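Local coordinates for DspB (Aggregatibacter actinomycetemcomitans, PDB 1YHT), which hydrolyses terminal N-acetylhexosamine residues as a family 20 glycoside hydrolase and disperses biofilm, probably by cleaving its poly-N-acetylglucosamine, at residues S175-Y187 / L206-G219. Residues are numbered along the deposited sequence; the frame is centred on the assembly and turned at random.
Sequences SQHFHIGGDEFGY and LEKKGLKTRMWNDG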
loop_
_atom_site.group_PDB
_atom_site.type_symbol
_atom_site.label_atom_id
_atom_site.label_comp_id
_atom_site.label_asym_id
_atom_site.label_seq_id
_atom_site.Cartn_x
_atom_site.Cartn_y
_atom_site.Cartn_z
ATOM N N SER A 175 -10.569 -5.244 9.646
ATOM C CA SER A 175 -10.099 -4.022 9.015
ATOM C C SER A 175 -10.911 -2.848 9.519
ATOM O O SER A 175 -12.139 -2.885 9.471
ATOM C CB SER A 175 -10.217 -4.152 7.479
ATOM O OG SER A 175 -9.880 -2.913 6.864
ATOM N N GLN A 176 -10.232 -1.826 10.037
ATOM C CA GLN A 176 -10.868 -0.539 10.353
ATOM C C GLN A 176 -10.476 0.618 9.435
ATOM O O GLN A 176 -11.058 1.733 9.527
ATOM C CB GLN A 176 -10.589 -0.183 11.816
ATOM C CG GLN A 176 -11.321 -1.142 12.763
ATOM C CD GLN A 176 -10.607 -2.454 12.942
ATOM O OE1 GLN A 176 -9.420 -2.483 13.257
ATOM N NE2 GLN A 176 -11.305 -3.542 12.720
ATOM N N HIS A 177 -9.534 0.322 8.517
ATOM C CA HIS A 177 -9.044 1.299 7.574
ATOM C C HIS A 177 -8.951 0.621 6.228
ATOM O O HIS A 177 -8.550 -0.551 6.160
ATOM C CB HIS A 177 -7.636 1.772 7.947
ATOM C CG HIS A 177 -7.546 2.405 9.301
ATOM N ND1 HIS A 177 -7.491 1.661 10.460
ATOM C CD2 HIS A 177 -7.509 3.700 9.681
ATOM C CE1 HIS A 177 -7.430 2.477 11.501
ATOM N NE2 HIS A 177 -7.452 3.726 11.059
ATOM N N PHE A 178 -9.187 1.383 5.175
ATOM C CA PHE A 178 -9.031 0.889 3.802
ATOM C C PHE A 178 -8.136 1.877 3.085
ATOM O O PHE A 178 -8.384 3.081 3.117
ATOM C CB PHE A 178 -10.438 0.802 3.174
ATOM C CG PHE A 178 -10.494 0.188 1.810
ATOM C CD1 PHE A 178 -11.162 -1.022 1.604
ATOM C CD2 PHE A 178 -9.990 0.840 0.740
ATOM C CE1 PHE A 178 -11.277 -1.583 0.331
ATOM C CE2 PHE A 178 -10.093 0.293 -0.563
ATOM C CZ PHE A 178 -10.733 -0.938 -0.752
ATOM N N HIS A 179 -7.109 1.352 2.400
ATOM C CA HIS A 179 -6.133 2.189 1.749
ATOM C C HIS A 179 -6.524 2.329 0.274
ATOM O O HIS A 179 -6.598 1.337 -0.454
ATOM C CB HIS A 179 -4.737 1.617 1.962
ATOM C CG HIS A 179 -3.622 2.598 1.737
ATOM N ND1 HIS A 179 -3.428 3.240 0.525
ATOM C CD2 HIS A 179 -2.655 3.052 2.565
ATOM C CE1 HIS A 179 -2.371 4.030 0.622
ATOM N NE2 HIS A 179 -1.859 3.905 1.833
ATOM N N ILE A 180 -6.777 3.577 -0.134
ATOM C CA ILE A 180 -7.190 3.898 -1.487
ATOM C C ILE A 180 -6.053 4.220 -2.481
ATOM O O ILE A 180 -6.300 4.604 -3.661
ATOM C CB ILE A 180 -8.277 5.041 -1.516
ATOM C CG1 ILE A 180 -7.689 6.380 -1.074
ATOM C CG2 ILE A 180 -9.514 4.595 -0.694
ATOM C CD1 ILE A 180 -8.558 7.560 -1.274
ATOM N N GLY A 181 -4.829 3.981 -2.059
ATOM C CA GLY A 181 -3.688 4.190 -2.899
ATOM C C GLY A 181 -3.414 5.657 -3.103
ATOM O O GLY A 181 -3.231 6.399 -2.103
ATOM N N GLY A 182 -3.386 6.064 -4.388
ATOM C CA GLY A 182 -3.154 7.456 -4.748
ATOM C C GLY A 182 -1.680 7.843 -4.945
ATOM O O GLY A 182 -1.317 9.020 -4.801
ATOM N N ASP A 183 -0.849 6.857 -5.280
ATOM C CA ASP A 183 0.551 7.104 -5.606
ATOM C C ASP A 183 0.836 7.110 -7.087
ATOM O O ASP A 183 0.222 6.363 -7.865
ATOM C CB ASP A 183 1.483 6.096 -4.926
ATOM C CG ASP A 183 1.207 4.644 -5.366
ATOM O OD1 ASP A 183 0.026 4.301 -5.582
ATOM O OD2 ASP A 183 2.174 3.849 -5.492
ATOM N N GLU A 184 1.770 8.000 -7.445
ATOM C CA GLU A 184 2.403 8.066 -8.753
ATOM C C GLU A 184 1.414 8.109 -9.894
ATOM O O GLU A 184 1.561 7.368 -10.842
ATOM C CB GLU A 184 3.376 6.874 -8.950
ATOM C CG GLU A 184 4.443 6.728 -7.888
ATOM C CD GLU A 184 5.451 5.620 -8.189
ATOM O OE1 GLU A 184 5.011 4.503 -8.559
ATOM O OE2 GLU A 184 6.687 5.884 -8.059
ATOM N N PHE A 185 0.441 9.004 -9.833
ATOM C CA PHE A 185 -0.596 9.093 -10.842
ATOM C C PHE A 185 -0.444 10.455 -11.530
ATOM O O PHE A 185 0.139 11.406 -10.951
ATOM C CB PHE A 185 -1.998 8.946 -10.221
ATOM C CG PHE A 185 -2.368 10.088 -9.304
ATOM C CD1 PHE A 185 -2.981 11.215 -9.810
ATOM C CD2 PHE A 185 -2.023 10.078 -7.962
ATOM C CE1 PHE A 185 -3.260 12.274 -9.015
ATOM C CE2 PHE A 185 -2.283 11.170 -7.171
ATOM C CZ PHE A 185 -2.926 12.252 -7.698
ATOM N N GLY A 186 -0.926 10.544 -12.761
ATOM C CA GLY A 186 -0.944 11.827 -13.489
ATOM C C GLY A 186 0.403 12.446 -13.834
ATOM O O GLY A 186 0.523 13.672 -13.985
ATOM N N TYR A 187 1.426 11.631 -13.995
ATOM C CA TYR A 187 2.766 12.184 -14.155
ATOM C C TYR A 187 2.935 12.994 -15.448
ATOM O O TYR A 187 3.688 13.979 -15.452
ATOM C CB TYR A 187 3.861 11.101 -14.024
ATOM C CG TYR A 187 4.311 10.788 -12.573
ATOM C CD1 TYR A 187 5.248 9.785 -12.335
ATOM C CD2 TYR A 187 3.812 11.491 -11.463
ATOM C CE1 TYR A 187 5.694 9.482 -11.033
ATOM C CE2 TYR A 187 4.242 11.193 -10.165
ATOM C CZ TYR A 187 5.196 10.186 -9.963
ATOM O OH TYR A 187 5.660 9.890 -8.696
ATOM N N LEU A 206 -16.371 5.047 1.977
ATOM C CA LEU A 206 -15.800 4.218 3.060
ATOM C C LEU A 206 -16.364 4.569 4.445
ATOM O O LEU A 206 -16.654 3.677 5.260
ATOM C CB LEU A 206 -14.273 4.333 3.073
ATOM C CG LEU A 206 -13.571 3.618 1.915
ATOM C CD1 LEU A 206 -12.098 4.014 1.790
ATOM C CD2 LEU A 206 -13.698 2.113 2.009
ATOM N N GLU A 207 -16.470 5.865 4.725
ATOM C CA GLU A 207 -17.064 6.363 5.958
ATOM C C GLU A 207 -18.442 5.754 6.164
ATOM O O GLU A 207 -18.732 5.235 7.251
ATOM C CB GLU A 207 -17.106 7.928 5.996
ATOM C CG GLU A 207 -17.787 8.494 7.230
ATOM C CD GLU A 207 -17.900 10.019 7.189
ATOM O OE1 GLU A 207 -18.629 10.563 6.347
ATOM O OE2 GLU A 207 -17.246 10.681 8.010
ATOM N N LYS A 208 -19.271 5.721 5.123
ATOM C CA LYS A 208 -20.607 5.150 5.278
ATOM C C LYS A 208 -20.542 3.651 5.582
ATOM O O LYS A 208 -21.397 3.125 6.288
ATOM C CB LYS A 208 -21.495 5.437 4.056
ATOM C CG LYS A 208 -23.024 5.166 4.313
ATOM C CD LYS A 208 -23.837 5.225 2.990
ATOM C CE LYS A 208 -25.277 4.642 3.138
ATOM N NZ LYS A 208 -25.689 3.790 1.923
ATOM N N LYS A 209 -19.516 2.969 5.060
ATOM C CA LYS A 209 -19.236 1.571 5.379
ATOM C C LYS A 209 -18.585 1.344 6.750
ATOM O O LYS A 209 -18.233 0.207 7.043
ATOM C CB LYS A 209 -18.263 1.017 4.347
ATOM C CG LYS A 209 -18.696 1.037 2.883
ATOM C CD LYS A 209 -19.647 -0.054 2.620
ATOM C CE LYS A 209 -19.936 -0.251 1.121
ATOM N NZ LYS A 209 -20.440 -1.635 0.964
ATOM N N GLY A 210 -18.349 2.401 7.530
ATOM C CA GLY A 210 -17.770 2.290 8.858
ATOM C C GLY A 210 -16.252 2.138 8.806
ATOM O O GLY A 210 -15.659 1.636 9.747
ATOM N N LEU A 211 -15.638 2.557 7.699
ATOM C CA LEU A 211 -14.204 2.502 7.533
ATOM C C LEU A 211 -13.547 3.888 7.359
ATOM O O LEU A 211 -14.039 4.746 6.631
ATOM C CB LEU A 211 -13.822 1.617 6.339
ATOM C CG LEU A 211 -14.206 0.150 6.472
ATOM C CD1 LEU A 211 -14.186 -0.544 5.142
ATOM C CD2 LEU A 211 -13.255 -0.546 7.463
ATOM N N LYS A 212 -12.393 4.035 7.988
ATOM C CA LYS A 212 -11.490 5.138 7.746
ATOM C C LYS A 212 -10.653 4.884 6.500
ATOM O O LYS A 212 -10.481 3.747 6.055
ATOM C CB LYS A 212 -10.594 5.361 8.953
ATOM C CG LYS A 212 -11.366 5.821 10.162
ATOM C CD LYS A 212 -10.531 5.512 11.382
ATOM C CE LYS A 212 -11.102 6.012 12.628
ATOM N NZ LYS A 212 -10.290 5.505 13.770
ATOM N N THR A 213 -10.170 5.973 5.925
ATOM C CA THR A 213 -9.412 5.970 4.686
ATOM C C THR A 213 -7.925 6.233 4.960
ATOM O O THR A 213 -7.555 7.135 5.717
ATOM C CB THR A 213 -9.985 7.097 3.737
ATOM O OG1 THR A 213 -11.397 6.919 3.557
ATOM C CG2 THR A 213 -9.270 7.146 2.406
ATOM N N ARG A 214 -7.088 5.423 4.333
ATOM C CA ARG A 214 -5.663 5.675 4.223
ATOM C C ARG A 214 -5.329 5.989 2.760
ATOM O O ARG A 214 -5.957 5.483 1.807
ATOM C CB ARG A 214 -4.835 4.501 4.777
ATOM C CG ARG A 214 -4.948 4.349 6.272
ATOM C CD ARG A 214 -3.727 4.881 7.055
ATOM N NE ARG A 214 -4.021 4.941 8.487
ATOM C CZ ARG A 214 -3.748 3.995 9.393
ATOM N NH1 ARG A 214 -3.066 2.896 9.069
ATOM N NH2 ARG A 214 -4.165 4.156 10.656
ATOM N N MET A 215 -4.338 6.859 2.590
ATOM C CA MET A 215 -3.929 7.314 1.273
ATOM C C MET A 215 -2.470 7.751 1.214
ATOM O O MET A 215 -1.988 8.358 2.150
ATOM C CB MET A 215 -4.829 8.503 0.883
ATOM C CG MET A 215 -4.718 8.849 -0.530
ATOM S SD MET A 215 -5.842 10.250 -0.927
ATOM C CE MET A 215 -4.868 11.550 -0.250
ATOM N N TRP A 216 -1.784 7.461 0.090
ATOM C CA TRP A 216 -0.416 7.894 -0.155
ATOM C C TRP A 216 -0.396 9.443 -0.269
ATOM O O TRP A 216 -1.414 10.050 -0.622
ATOM C CB TRP A 216 0.165 7.231 -1.431
ATOM C CG TRP A 216 0.318 5.733 -1.381
ATOM C CD1 TRP A 216 -0.320 4.815 -2.156
ATOM C CD2 TRP A 216 1.174 4.987 -0.505
ATOM N NE1 TRP A 216 0.095 3.539 -1.826
ATOM C CE2 TRP A 216 1.005 3.618 -0.817
ATOM C CE3 TRP A 216 2.127 5.350 0.458
ATOM C CZ2 TRP A 216 1.717 2.604 -0.173
ATOM C CZ3 TRP A 216 2.832 4.378 1.083
ATOM C CH2 TRP A 216 2.618 2.987 0.775
ATOM N N ASN A 217 0.734 10.085 0.048
ATOM C CA ASN A 217 0.757 11.582 0.051
ATOM C C ASN A 217 0.876 12.290 -1.298
ATOM O O ASN A 217 0.826 13.492 -1.342
ATOM C CB ASN A 217 1.863 12.117 0.959
ATOM C CG ASN A 217 3.229 11.780 0.459
ATOM O OD1 ASN A 217 3.662 10.641 0.557
ATOM N ND2 ASN A 217 3.922 12.770 -0.114
ATOM N N ASP A 218 1.032 11.545 -2.386
ATOM C CA ASP A 218 1.514 12.092 -3.635
ATOM C C ASP A 218 0.640 13.254 -4.175
ATOM O O ASP A 218 1.167 14.203 -4.770
ATOM C CB ASP A 218 1.593 11.039 -4.737
ATOM C CG ASP A 218 2.401 9.833 -4.369
ATOM O OD1 ASP A 218 3.166 9.371 -5.226
ATOM O OD2 ASP A 218 2.238 9.328 -3.231
ATOM N N GLY A 219 -0.673 13.140 -3.976
ATOM C CA GLY A 219 -1.620 14.099 -4.518
ATOM C C GLY A 219 -1.924 15.259 -3.630
ATOM O O GLY A 219 -2.784 16.049 -3.939
HETATM O O HOH W 1 -13.025 2.423 11.142
HETATM O O HOH W 2 -7.519 5.888 12.773
HETATM O O HOH W 3 -2.256 11.031 -3.068
#
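H179 turns the edge of its imidazole toward the face of the W216 indole: the centroids of the imidazole and the five-membered ring lie 4.4 Å apart and the planes meet at 54°, an edge-to-face pair. CE1 makes the approach, 3.4 Å above the indole plane. The imidazole's rotation is fixed at both nitrogens, since G181 N donates to ND1 in the ring plane (3.0 Å) and NE2 bonds T235; W216 NE1 in turn is bonded to E114. On the same barrel-facing side, R214 bends at chi2 (-103°), which brings NH2 over one face of the H177 ring, the guanidinium and ring planes 33° apart. H177 NE2 and R214 NH2 are 3.3 Å apart, but the angle is too poor for a hydrogen bond; the arginine's salt bridge goes to E233.

These rings stand on parallel neighbours, strands 177-181 and 212-216, joined through helix 192-208 as a right-handed beta-alpha-beta crossover of the TIM barrel. R214 N to F178 O (2.9 Å) and I180 N to R214 O (2.8 Å) belong to its backbone ladder. On the helix side, L206 CD2 makes an off-centre CH-pi contact with the F178 ring, 4.2 Å from its centroid, and CD1 meets I180 CG2.

Beyond the strands, D218 OD1 receives E184 N (3.0 Å) from well above the carboxylate plane, while OD2 accepts from W237. A water donates to G182 O and W216 O and accepts from G219 N. An acetic acid, probably from the crystallisation liquor, lies beside D183. E184 OE1 is hydrogen-bonded to H120 NE2; D183 and E184 form the Asp-Glu pair that in family 20 enzymes serves substrate-assisted catalysis, probably here too.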